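Local atomic coordinates of hypoxanthine-guanine phosphoribosyltransferase (Thermus thermophilus, PDB entry 3ACC), a protein that probably catalyses the magnesium-dependent transfer of the phosphoribosyl group from 5-phospho-alpha-D-ribose 1-diphosphate to hypoxanthine or guanine, forming IMP or GMP in purine salvage. Residues A[133-138]-A[148-153]; A[103-108]-A[140-145]; A[155-160]-A[174-179]. One frame throughout, in Å; residues are numbered along the deposited sequence.

Overall arrangement
All three contacts touch one bound guanosine-5'-monophosphate. Contact 1 supplies Lys134 for the N7 and O6 edge of the base, contact 2 holds the ribose hydroxyls and the phosphate, and contact 3 reads the base through Val156 and covers it with Tyr155. The centres of contacts 1 and 2 lie about 9 Å apart and are joined by a salt bridge, Arg137 NH2 to Asp106 OD2 at 2.9 Å. The centre of contact 3 is about 13 Å from that of contact 1 and about 18 Å from that of contact 2; Val156 CG1 meets Ile151 CD1 at 3.8 Å, and Val156 CG2 meets Ile104 CD1 at 4.0 Å.

Contact 1 (A[133-138]-A[148-153]); sequences SKPSRR and GFEIED. With 5GP (guanosine-5'-monophosphate), chain B.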
loop_
_atom_site.group_PDB
_atom_site.type_symbol
_atom_site.label_atom_id
_atom_site.label_comp_id
_atom_site.label_asym_id
_atom_site.label_seq_id
_atom_site.Cartn_x
_atom_site.Cartn_y
_atom_site.Cartn_z
ATOM N N SER A 133 13.964 8.603 -9.643
ATOM C CA SER A 133 15.237 8.081 -10.129
ATOM C C SER A 133 16.359 9.119 -9.992
ATOM O O SER A 133 16.191 10.287 -10.356
ATOM C CB SER A 133 15.110 7.644 -11.590
ATOM O OG SER A 133 16.344 7.137 -12.073
ATOM N N LYS A 134 17.490 8.687 -9.443
ATOM C CA LYS A 134 18.661 9.548 -9.264
ATOM C C LYS A 134 19.765 8.980 -10.165
ATOM O O LYS A 134 20.724 8.376 -9.690
ATOM C CB LYS A 134 19.103 9.541 -7.791
ATOM C CG LYS A 134 18.049 10.096 -6.832
ATOM C CD LYS A 134 18.481 10.042 -5.361
ATOM C CE LYS A 134 18.616 8.607 -4.853
ATOM N NZ LYS A 134 18.922 8.563 -3.391
ATOM N N PRO A 135 19.641 9.183 -11.485
ATOM C CA PRO A 135 20.610 8.686 -12.468
ATOM C C PRO A 135 22.083 9.044 -12.272
ATOM O O PRO A 135 22.957 8.347 -12.791
ATOM C CB PRO A 135 20.048 9.196 -13.795
ATOM C CG PRO A 135 19.394 10.481 -13.404
ATOM C CD PRO A 135 18.678 10.101 -12.122
ATOM N N SER A 136 22.373 10.108 -11.526
ATOM C CA SER A 136 23.769 10.482 -11.306
ATOM C C SER A 136 24.437 9.465 -10.396
ATOM O O SER A 136 25.662 9.382 -10.331
ATOM C CB SER A 136 23.876 11.887 -10.691
ATOM O OG SER A 136 23.248 11.971 -9.427
ATOM N N ARG A 137 23.612 8.681 -9.710
ATOM C CA ARG A 137 24.077 7.658 -8.782
ATOM C C ARG A 137 24.069 6.263 -9.409
ATOM O O ARG A 137 24.521 5.298 -8.795
ATOM C CB ARG A 137 23.172 7.659 -7.545
ATOM C CG ARG A 137 23.312 8.891 -6.656
ATOM C CD ARG A 137 24.266 8.602 -5.507
ATOM N NE ARG A 137 23.805 7.451 -4.731
ATOM C CZ ARG A 137 24.485 6.888 -3.737
ATOM N NH1 ARG A 137 25.673 7.364 -3.387
ATOM N NH2 ARG A 137 23.976 5.844 -3.093
ATOM N N ARG A 138 23.565 6.168 -10.637
ATOM C CA ARG A 138 23.455 4.894 -11.341
ATOM C C ARG A 138 24.783 4.157 -11.554
ATOM O O ARG A 138 25.742 4.711 -12.092
ATOM C CB ARG A 138 22.756 5.123 -12.691
ATOM C CG ARG A 138 22.086 3.884 -13.305
ATOM C CD ARG A 138 21.138 3.211 -12.314
ATOM N NE ARG A 138 20.437 4.188 -11.484
ATOM C CZ ARG A 138 19.450 4.973 -11.906
ATOM N NH1 ARG A 138 19.025 4.898 -13.161
ATOM N NH2 ARG A 138 18.904 5.851 -11.073
ATOM N N GLY A 148 8.216 8.678 -12.697
ATOM C CA GLY A 148 7.493 9.823 -12.186
ATOM C C GLY A 148 8.324 11.078 -12.382
ATOM O O GLY A 148 7.960 11.963 -13.156
ATOM N N PHE A 149 9.459 11.139 -11.695
ATOM C CA PHE A 149 10.345 12.292 -11.762
ATOM C C PHE A 149 11.800 11.861 -11.668
ATOM O O PHE A 149 12.136 10.964 -10.894
ATOM C CB PHE A 149 10.091 13.240 -10.584
ATOM C CG PHE A 149 8.651 13.613 -10.383
ATOM C CD1 PHE A 149 8.138 14.787 -10.926
ATOM C CD2 PHE A 149 7.813 12.802 -9.619
ATOM C CE1 PHE A 149 6.811 15.154 -10.707
ATOM C CE2 PHE A 149 6.482 13.160 -9.395
ATOM C CZ PHE A 149 5.981 14.338 -9.938
ATOM N N GLU A 150 12.658 12.499 -12.458
ATOM C CA GLU A 150 14.090 12.232 -12.402
ATOM C C GLU A 150 14.583 13.362 -11.497
ATOM O O GLU A 150 14.217 14.521 -11.702
ATOM C CB GLU A 150 14.720 12.347 -13.794
ATOM C CG GLU A 150 16.243 12.243 -13.803
ATOM C CD GLU A 150 16.818 12.379 -15.198
ATOM O OE1 GLU A 150 16.738 11.408 -15.983
ATOM O OE2 GLU A 150 17.340 13.465 -15.514
ATOM N N ILE A 151 15.389 13.034 -10.494
ATOM C CA ILE A 151 15.873 14.047 -9.556
ATOM C C ILE A 151 17.384 14.037 -9.353
ATOM O O ILE A 151 18.079 13.088 -9.737
ATOM C CB ILE A 151 15.225 13.864 -8.162
ATOM C CG1 ILE A 151 15.592 12.481 -7.610
ATOM C CG2 ILE A 151 13.701 14.032 -8.256
ATOM C CD1 ILE A 151 15.090 12.205 -6.212
ATOM N N GLU A 152 17.886 15.104 -8.740
ATOM C CA GLU A 152 19.308 15.210 -8.449
ATOM C C GLU A 152 19.609 14.279 -7.284
ATOM O O GLU A 152 18.696 13.742 -6.651
ATOM C CB GLU A 152 19.681 16.644 -8.064
ATOM C CG GLU A 152 18.967 17.171 -6.827
ATOM C CD GLU A 152 19.475 18.542 -6.404
ATOM O OE1 GLU A 152 20.623 18.634 -5.908
ATOM O OE2 GLU A 152 18.727 19.530 -6.579
ATOM N N ASP A 153 20.890 14.097 -6.995
ATOM C CA ASP A 153 21.294 13.231 -5.903
ATOM C C ASP A 153 20.958 13.837 -4.543
ATOM O O ASP A 153 21.465 14.904 -4.183
ATOM C CB ASP A 153 22.792 12.944 -5.996
ATOM C CG ASP A 153 23.282 12.073 -4.868
ATOM O OD1 ASP A 153 22.468 11.306 -4.317
ATOM O OD2 ASP A 153 24.483 12.145 -4.541
HETATM P P 5GP B . 19.335 1.039 -5.215
HETATM O O1P 5GP B . 20.682 1.597 -4.984
HETATM O O2P 5GP B . 19.421 -0.559 -5.205
HETATM O O3P 5GP B . 18.777 1.532 -6.641
HETATM O "O5'" 5GP B . 18.356 1.590 -4.044
HETATM C "C5'" 5GP B . 17.315 0.642 -3.832
HETATM C "C4'" 5GP B . 16.486 1.048 -2.610
HETATM O "O4'" 5GP B . 17.234 1.979 -1.764
HETATM C "C3'" 5GP B . 15.232 1.829 -3.040
HETATM O "O3'" 5GP B . 14.182 0.939 -3.420
HETATM C "C2'" 5GP B . 14.895 2.596 -1.762
HETATM O "O2'" 5GP B . 14.136 1.799 -0.842
HETATM C "C1'" 5GP B . 16.290 2.937 -1.192
HETATM N N9 5GP B . 16.624 4.345 -1.471
HETATM C C8 5GP B . 17.500 4.832 -2.412
HETATM N N7 5GP B . 17.524 6.139 -2.363
HETATM C C5 5GP B . 16.674 6.563 -1.397
HETATM C C6 5GP B . 16.275 7.843 -0.885
HETATM O O6 5GP B . 16.737 8.878 -1.343
HETATM N N1 5GP B . 15.356 7.881 0.137
HETATM C C2 5GP B . 14.830 6.715 0.656
HETATM N N2 5GP B . 13.912 6.772 1.673
HETATM N N3 5GP B . 15.194 5.532 0.184
HETATM C C4 5GP B . 16.093 5.414 -0.817
HETATM O O HOH W 1 21.464 9.641 -2.537
HETATM O O HOH W 2 20.601 12.171 -10.247
#
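Ile151 N donates to Ser133 O over 2.9 Å, and at 174° the bond is almost straight. The return bond, from Ser133 N to Phe149 O, is weak and bent. Together they make Ser133 and Glu150 a parallel bridge pair. Two waters extend the polar link: one accepts from Lys134 NZ and donates to Asp153 OD1, the other accepts from Ser136 N and donates to Ile151 O. Lys134 NZ also grips the purine, giving hydrogen bonds to N7 and O6 of the nucleotide, each 3.0 Å long, and another to Ala154 O. With the water, NZ has four acceptors, so two, perhaps N7 and O6, share a hydrogen. Its chain, bent at chi3 (-66°), turns the ammonium toward the base while the methylenes stay against Ile151, where Lys134 CG lies 3.5 Å from Ile151 CG1. Farther out, Arg137 crosses Asp153 with guanidinium and carboxylate planes only 14° apart. Yet Arg137 NE is 4.1 Å from Asp153 OD1, which sits well out of the guanidinium plane, leaving an attraction of charges without a directed N-H. The aliphatic part touches instead, Arg137 CD being 3.5 Å from Asp153 OD1, and the guanidinium keeps its salt bridge for Asp106. At the surface the Pro135 ring rests on the Glu150 chain, Pro135 CG to Glu150 CG being 3.6 Å. The pairing joins strand 132-133 to strand 146-150 within the parallel sheet; strand 104-105 flanks strand 132-133 on its other side, with Val105 against Ser133 and Ile104 against both Lys134 and Ile151.

Contact 2 (A[103-108]-A[140-145]); sequences DIVDTG and VEVPIH. With 5GP (guanosine-5'-monophosphate), chain B.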
loop_
_atom_site.group_PDB
_atom_site.type_symbol
_atom_site.label_atom_id
_atom_site.label_comp_id
_atom_site.label_asym_id
_atom_site.label_seq_id
_atom_site.Cartn_x
_atom_site.Cartn_y
_atom_site.Cartn_z
ATOM N N ASP A 103 9.836 2.404 -5.643
ATOM C CA ASP A 103 9.774 3.750 -5.082
ATOM C C ASP A 103 10.795 4.673 -5.746
ATOM O O ASP A 103 10.436 5.684 -6.349
ATOM C CB ASP A 103 9.979 3.728 -3.557
ATOM C CG ASP A 103 11.233 2.978 -3.123
ATOM O OD1 ASP A 103 11.928 2.392 -3.978
ATOM O OD2 ASP A 103 11.520 2.972 -1.904
ATOM N N ILE A 104 12.070 4.322 -5.653
ATOM C CA ILE A 104 13.107 5.145 -6.253
ATOM C C ILE A 104 14.304 4.304 -6.672
ATOM O O ILE A 104 14.683 3.362 -5.978
ATOM C CB ILE A 104 13.561 6.253 -5.272
ATOM C CG1 ILE A 104 14.705 7.062 -5.886
ATOM C CG2 ILE A 104 13.970 5.639 -3.934
ATOM C CD1 ILE A 104 15.037 8.317 -5.100
ATOM N N VAL A 105 14.878 4.634 -7.824
ATOM C CA VAL A 105 16.040 3.922 -8.332
ATOM C C VAL A 105 17.283 4.752 -8.039
ATOM O O VAL A 105 17.439 5.861 -8.554
ATOM C CB VAL A 105 15.924 3.681 -9.848
ATOM C CG1 VAL A 105 17.183 2.966 -10.370
ATOM C CG2 VAL A 105 14.660 2.857 -10.141
ATOM N N ASP A 106 18.160 4.213 -7.198
ATOM C CA ASP A 106 19.389 4.899 -6.810
ATOM C C ASP A 106 20.566 4.353 -7.623
ATOM O O ASP A 106 20.802 4.798 -8.750
ATOM C CB ASP A 106 19.608 4.712 -5.305
ATOM C CG ASP A 106 20.717 5.586 -4.753
ATOM O OD1 ASP A 106 21.050 6.620 -5.374
ATOM O OD2 ASP A 106 21.243 5.244 -3.676
ATOM N N THR A 107 21.301 3.391 -7.073
ATOM C CA THR A 107 22.426 2.820 -7.812
ATOM C C THR A 107 21.888 1.874 -8.883
ATOM O O THR A 107 22.552 1.623 -9.891
ATOM C CB THR A 107 23.384 2.018 -6.899
ATOM O OG1 THR A 107 22.699 0.877 -6.367
ATOM C CG2 THR A 107 23.896 2.894 -5.756
ATOM N N GLY A 108 20.682 1.355 -8.654
ATOM C CA GLY A 108 20.066 0.435 -9.597
ATOM C C GLY A 108 20.329 -1.033 -9.278
ATOM O O GLY A 108 19.789 -1.932 -9.933
ATOM N N VAL A 140 24.447 0.546 -12.280
ATOM C CA VAL A 140 23.997 -0.559 -13.108
ATOM C C VAL A 140 22.813 -0.051 -13.916
ATOM O O VAL A 140 21.806 0.372 -13.353
ATOM C CB VAL A 140 23.534 -1.758 -12.256
ATOM C CG1 VAL A 140 23.217 -2.938 -13.162
ATOM C CG2 VAL A 140 24.611 -2.131 -11.254
ATOM N N GLU A 141 22.937 -0.093 -15.235
ATOM C CA GLU A 141 21.878 0.386 -16.110
ATOM C C GLU A 141 20.642 -0.505 -16.067
ATOM O O GLU A 141 20.672 -1.654 -16.513
ATOM C CB GLU A 141 22.398 0.487 -17.547
ATOM C CG GLU A 141 21.507 1.289 -18.477
ATOM C CD GLU A 141 21.186 2.668 -17.925
ATOM O OE1 GLU A 141 22.111 3.346 -17.428
ATOM O OE2 GLU A 141 20.008 3.075 -17.996
ATOM N N VAL A 142 19.559 0.034 -15.516
ATOM C CA VAL A 142 18.298 -0.689 -15.421
ATOM C C VAL A 142 17.195 0.122 -16.091
ATOM O O VAL A 142 17.220 1.353 -16.099
ATOM C CB VAL A 142 17.914 -0.976 -13.959
ATOM C CG1 VAL A 142 18.778 -2.113 -13.411
ATOM C CG2 VAL A 142 18.096 0.276 -13.119
ATOM N N PRO A 143 16.209 -0.564 -16.672
ATOM C CA PRO A 143 15.116 0.135 -17.343
ATOM C C PRO A 143 14.018 0.687 -16.450
ATOM O O PRO A 143 13.657 0.089 -15.435
ATOM C CB PRO A 143 14.579 -0.922 -18.302
ATOM C CG PRO A 143 14.734 -2.191 -17.497
ATOM C CD PRO A 143 16.113 -2.026 -16.867
ATOM N N ILE A 144 13.507 1.855 -16.832
ATOM C CA ILE A 144 12.392 2.471 -16.135
ATOM C C ILE A 144 11.471 2.957 -17.246
ATOM O O ILE A 144 11.712 3.999 -17.848
ATOM C CB ILE A 144 12.810 3.670 -15.266
ATOM C CG1 ILE A 144 13.883 3.252 -14.261
ATOM C CG2 ILE A 144 11.588 4.189 -14.512
ATOM C CD1 ILE A 144 14.201 4.323 -13.242
ATOM N N HIS A 145 10.419 2.197 -17.526
ATOM C CA HIS A 145 9.498 2.560 -18.596
ATOM C C HIS A 145 8.472 3.611 -18.200
ATOM O O HIS A 145 7.936 4.314 -19.052
ATOM C CB HIS A 145 8.773 1.312 -19.102
ATOM C CG HIS A 145 9.691 0.175 -19.421
ATOM N ND1 HIS A 145 10.296 -0.587 -18.446
ATOM C CD2 HIS A 145 10.133 -0.309 -20.607
ATOM C CE1 HIS A 145 11.074 -1.491 -19.017
ATOM N NE2 HIS A 145 10.993 -1.343 -20.327
HETATM P P 5GP B . 19.335 1.039 -5.215
HETATM O O1P 5GP B . 20.682 1.597 -4.984
HETATM O O2P 5GP B . 19.421 -0.559 -5.205
HETATM O O3P 5GP B . 18.777 1.532 -6.641
HETATM O "O5'" 5GP B . 18.356 1.590 -4.044
HETATM C "C5'" 5GP B . 17.315 0.642 -3.832
HETATM C "C4'" 5GP B . 16.486 1.048 -2.610
HETATM O "O4'" 5GP B . 17.234 1.979 -1.764
HETATM C "C3'" 5GP B . 15.232 1.829 -3.040
HETATM O "O3'" 5GP B . 14.182 0.939 -3.420
HETATM C "C2'" 5GP B . 14.895 2.596 -1.762
HETATM O "O2'" 5GP B . 14.136 1.799 -0.842
HETATM C "C1'" 5GP B . 16.290 2.937 -1.192
HETATM N N9 5GP B . 16.624 4.345 -1.471
HETATM C C8 5GP B . 17.500 4.832 -2.412
HETATM N N7 5GP B . 17.524 6.139 -2.363
HETATM C C5 5GP B . 16.674 6.563 -1.397
HETATM C C6 5GP B . 16.275 7.843 -0.885
HETATM O O6 5GP B . 16.737 8.878 -1.343
HETATM N N1 5GP B . 15.356 7.881 0.137
HETATM C C2 5GP B . 14.830 6.715 0.656
HETATM N N2 5GP B . 13.912 6.772 1.673
HETATM N N3 5GP B . 15.194 5.532 0.184
HETATM C C4 5GP B . 16.093 5.414 -0.817
#
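Val105 and Ile144 meet end to end through methyl groups, Val105 CG2 standing 3.5 Å from Ile144 CD1, tighter than an ordinary van der Waals contact. The isoleucine arrives there because its CG1 lies anti to the carbonyl carbon (chi1 -56°) and the chain then runs extended to CD1. The two branches of Val105 are divided between partners: CG2 takes Ile144, whereas CG1, anti to the backbone N (chi1 178°), passes Val142 CG2 at 4.0 Å, the two valines sliding by in opposite directions. Val142 also brings CG1 to Gly108 O. At Gly108 itself a CB would fall 2.7 Å from Val140 O, a clash, and its backbone angles are equally unsuited to a side chain.

One backbone bond closes this side, Val140 N to Thr107 O, 3.2 Å long. On the nucleotide side, Thr107 OG1 lies between its backbone N and carbonyl carbon (chi1 65°), a rotation that brings the hydroxyl within 2.5 Å of phosphate O1P, to which it donates. Thr107 N binds O1P too, while the amides of Asp106 and Gly108 share O3P, with Gly108 N 2.8 Å away. Asp103 spans the ribose, OD1 accepting from O3' and OD2 from O2'; Ile104 N donates to that OD1 from above the carboxylate plane.

The chemistry is thus split across strand 104-105 and the turn after it. Apolar methyls fasten one side to segment 140-145, and backbone amides, a hydroxyl and the Asp103 carboxylate face the nucleotide in the PRPP-binding motif of type I phosphoribosyltransferases, the first two at the 5'-phosphate, the last at the ribose.

Contact 3 (A[155-160]-A[174-179]); sequences YVYGYG and TSIRPE. With 5GP (guanosine-5'-monophosphate), chain B.
Tyr157 and Thr174 form the antiparallel hydrogen-bonded pair of this short ladder: Thr174 N reaches Tyr157 O over 3.0 Å, nearly straight at 176°, and Tyr157 N returns to Thr174 O at 152°. Val156 and Ser175 make the adjoining non-hydrogen-bonded pair. From Tyr157 CB the side chain leaves with CG between the backbone N and carbonyl carbon (chi1 61°), which sets one face of the ring against the Thr174 methyl, offset toward the CE1-CZ rim. CG and CD1 approach the methyl loosely, CE1 and CZ closely; Thr174 CG2 stands 3.5 Å from the ring centroid in a CH-pi contact. On the remaining rim CD2 nears Ser175 CA, and CE2 comes to 3.5 Å from Ile176 CG2; the terminal OH has Thr174 CG2 close by.

The same strand meets the nucleotide: Val156 N donates to guanine O6, and guanine N1 donates to Val156 O at 2.7 Å. The Tyr155 ring covers the base, with N1 3.5 Å above its plane and over its centre, while Tyr155 OH bonds to the carbonyl of Asp162. With an alanine in place of this tyrosine, the guanine is likely to lose the ring's cover, and the Asp162 carbonyl its hydroxyl partner. An aromatic ring over the purine and a backbone N-H and C=O reading its edge form the base-recognition site of hypoxanthine-guanine phosphoribosyltransferases, carried by the hood region beside the core sheet.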
loop_
_atom_site.group_PDB
_atom_site.type_symbol
_atom_site.label_atom_id
_atom_site.label_comp_id
_atom_site.label_asym_id
_atom_site.label_seq_id
_atom_site.Cartn_x
_atom_site.Cartn_y
_atom_site.Cartn_z
ATOM N N TYR A 155 18.907 12.518 -0.446
ATOM C CA TYR A 155 18.150 11.503 0.269
ATOM C C TYR A 155 16.756 12.055 0.514
ATOM O O TYR A 155 16.560 12.949 1.340
ATOM C CB TYR A 155 18.807 11.126 1.597
ATOM C CG TYR A 155 18.130 9.940 2.260
ATOM C CD1 TYR A 155 16.984 10.109 3.043
ATOM C CD2 TYR A 155 18.603 8.645 2.065
ATOM C CE1 TYR A 155 16.329 9.017 3.610
ATOM C CE2 TYR A 155 17.955 7.544 2.624
ATOM C CZ TYR A 155 16.820 7.739 3.396
ATOM O OH TYR A 155 16.167 6.653 3.936
ATOM N N VAL A 156 15.792 11.511 -0.221
ATOM C CA VAL A 156 14.408 11.941 -0.119
ATOM C C VAL A 156 13.628 11.040 0.829
ATOM O O VAL A 156 14.116 9.994 1.251
ATOM C CB VAL A 156 13.729 11.915 -1.510
ATOM C CG1 VAL A 156 14.508 12.797 -2.485
ATOM C CG2 VAL A 156 13.668 10.480 -2.036
ATOM N N TYR A 157 12.425 11.469 1.182
ATOM C CA TYR A 157 11.561 10.689 2.052
ATOM C C TYR A 157 10.150 11.242 1.948
ATOM O O TYR A 157 9.941 12.331 1.405
ATOM C CB TYR A 157 12.071 10.708 3.498
ATOM C CG TYR A 157 12.140 12.070 4.157
ATOM C CD1 TYR A 157 11.070 12.554 4.912
ATOM C CD2 TYR A 157 13.287 12.857 4.055
ATOM C CE1 TYR A 157 11.148 13.785 5.558
ATOM C CE2 TYR A 157 13.373 14.098 4.696
ATOM C CZ TYR A 157 12.300 14.553 5.446
ATOM O OH TYR A 157 12.378 15.768 6.088
ATOM N N GLY A 158 9.183 10.482 2.447
ATOM C CA GLY A 158 7.799 10.900 2.371
ATOM C C GLY A 158 7.107 10.101 1.283
ATOM O O GLY A 158 7.769 9.415 0.499
ATOM N N TYR A 159 5.782 10.175 1.242
ATOM C CA TYR A 159 4.987 9.464 0.242
ATOM C C TYR A 159 5.378 7.978 0.168
ATOM O O TYR A 159 5.534 7.411 -0.922
ATOM C CB TYR A 159 5.161 10.133 -1.132
ATOM C CG TYR A 159 4.138 9.713 -2.172
ATOM C CD1 TYR A 159 2.818 10.165 -2.110
ATOM C CD2 TYR A 159 4.486 8.851 -3.208
ATOM C CE1 TYR A 159 1.864 9.764 -3.063
ATOM C CE2 TYR A 159 3.545 8.436 -4.159
ATOM C CZ TYR A 159 2.237 8.894 -4.081
ATOM O OH TYR A 159 1.303 8.453 -5.002
ATOM N N GLY A 160 5.533 7.353 1.334
ATOM C CA GLY A 160 5.904 5.948 1.381
ATOM C C GLY A 160 7.371 5.709 1.711
ATOM O O GLY A 160 7.713 4.707 2.342
ATOM N N THR A 174 9.871 14.996 0.096
ATOM C CA THR A 174 10.765 16.049 0.556
ATOM C C THR A 174 12.168 15.443 0.696
ATOM O O THR A 174 12.417 14.337 0.214
ATOM C CB THR A 174 10.285 16.646 1.902
ATOM O OG1 THR A 174 11.081 17.793 2.236
ATOM C CG2 THR A 174 10.384 15.619 3.011
ATOM N N SER A 175 13.081 16.153 1.349
ATOM C CA SER A 175 14.440 15.644 1.495
ATOM C C SER A 175 15.227 16.413 2.544
ATOM O O SER A 175 14.764 17.430 3.057
ATOM C CB SER A 175 15.172 15.737 0.153
ATOM O OG SER A 175 15.211 17.082 -0.305
ATOM N N ILE A 176 16.420 15.913 2.858
ATOM C CA ILE A 176 17.299 16.552 3.832
ATOM C C ILE A 176 18.561 17.016 3.114
ATOM O O ILE A 176 18.788 16.662 1.956
ATOM C CB ILE A 176 17.727 15.574 4.949
ATOM C CG1 ILE A 176 18.433 14.362 4.331
ATOM C CG2 ILE A 176 16.515 15.145 5.766
ATOM C CD1 ILE A 176 19.034 13.407 5.345
ATOM N N ARG A 177 19.376 17.806 3.803
ATOM C CA ARG A 177 20.622 18.298 3.227
ATOM C C ARG A 177 21.697 17.233 3.417
ATOM O O ARG A 177 21.655 16.463 4.379
ATOM C CB ARG A 177 21.064 19.596 3.915
ATOM C CG ARG A 177 20.112 20.763 3.725
ATOM C CD ARG A 177 20.656 22.035 4.362
ATOM N NE ARG A 177 19.760 23.169 4.147
ATOM C CZ ARG A 177 20.020 24.418 4.526
ATOM N NH1 ARG A 177 21.158 24.710 5.144
ATOM N NH2 ARG A 177 19.135 25.378 4.288
ATOM N N PRO A 178 22.671 17.168 2.496
ATOM C CA PRO A 178 23.745 16.174 2.605
ATOM C C PRO A 178 24.405 16.178 3.989
ATOM O O PRO A 178 24.859 15.139 4.474
ATOM C CB PRO A 178 24.706 16.591 1.496
ATOM C CG PRO A 178 23.773 17.132 0.447
ATOM C CD PRO A 178 22.810 17.967 1.265
ATOM N N GLU A 179 24.447 17.348 4.620
ATOM C CA GLU A 179 25.049 17.482 5.944
ATOM C C GLU A 179 24.244 16.715 6.989
ATOM O O GLU A 179 24.093 17.164 8.127
ATOM C CB GLU A 179 25.134 18.957 6.348
ATOM C CG GLU A 179 25.918 19.834 5.384
ATOM C CD GLU A 179 25.212 20.017 4.053
ATOM O OE1 GLU A 179 24.070 20.525 4.051
ATOM O OE2 GLU A 179 25.798 19.658 3.011
HETATM P P 5GP B . 19.335 1.039 -5.215
HETATM O O1P 5GP B . 20.682 1.597 -4.984
HETATM O O2P 5GP B . 19.421 -0.559 -5.205
HETATM O O3P 5GP B . 18.777 1.532 -6.641
HETATM O "O5'" 5GP B . 18.356 1.590 -4.044
HETATM C "C5'" 5GP B . 17.315 0.642 -3.832
HETATM C "C4'" 5GP B . 16.486 1.048 -2.610
HETATM O "O4'" 5GP B . 17.234 1.979 -1.764
HETATM C "C3'" 5GP B . 15.232 1.829 -3.040
HETATM O "O3'" 5GP B . 14.182 0.939 -3.420
HETATM C "C2'" 5GP B . 14.895 2.596 -1.762
HETATM O "O2'" 5GP B . 14.136 1.799 -0.842
HETATM C "C1'" 5GP B . 16.290 2.937 -1.192
HETATM N N9 5GP B . 16.624 4.345 -1.471
HETATM C C8 5GP B . 17.500 4.832 -2.412
HETATM N N7 5GP B . 17.524 6.139 -2.363
HETATM C C5 5GP B . 16.674 6.563 -1.397
HETATM C C6 5GP B . 16.275 7.843 -0.885
HETATM O O6 5GP B . 16.737 8.878 -1.343
HETATM N N1 5GP B . 15.356 7.881 0.137
HETATM C C2 5GP B . 14.830 6.715 0.656
HETATM N N2 5GP B . 13.912 6.772 1.673
HETATM N N3 5GP B . 15.194 5.532 0.184
HETATM C C4 5GP B . 16.093 5.414 -0.817
HETATM O O HOH W 3 20.565 15.046 0.599
#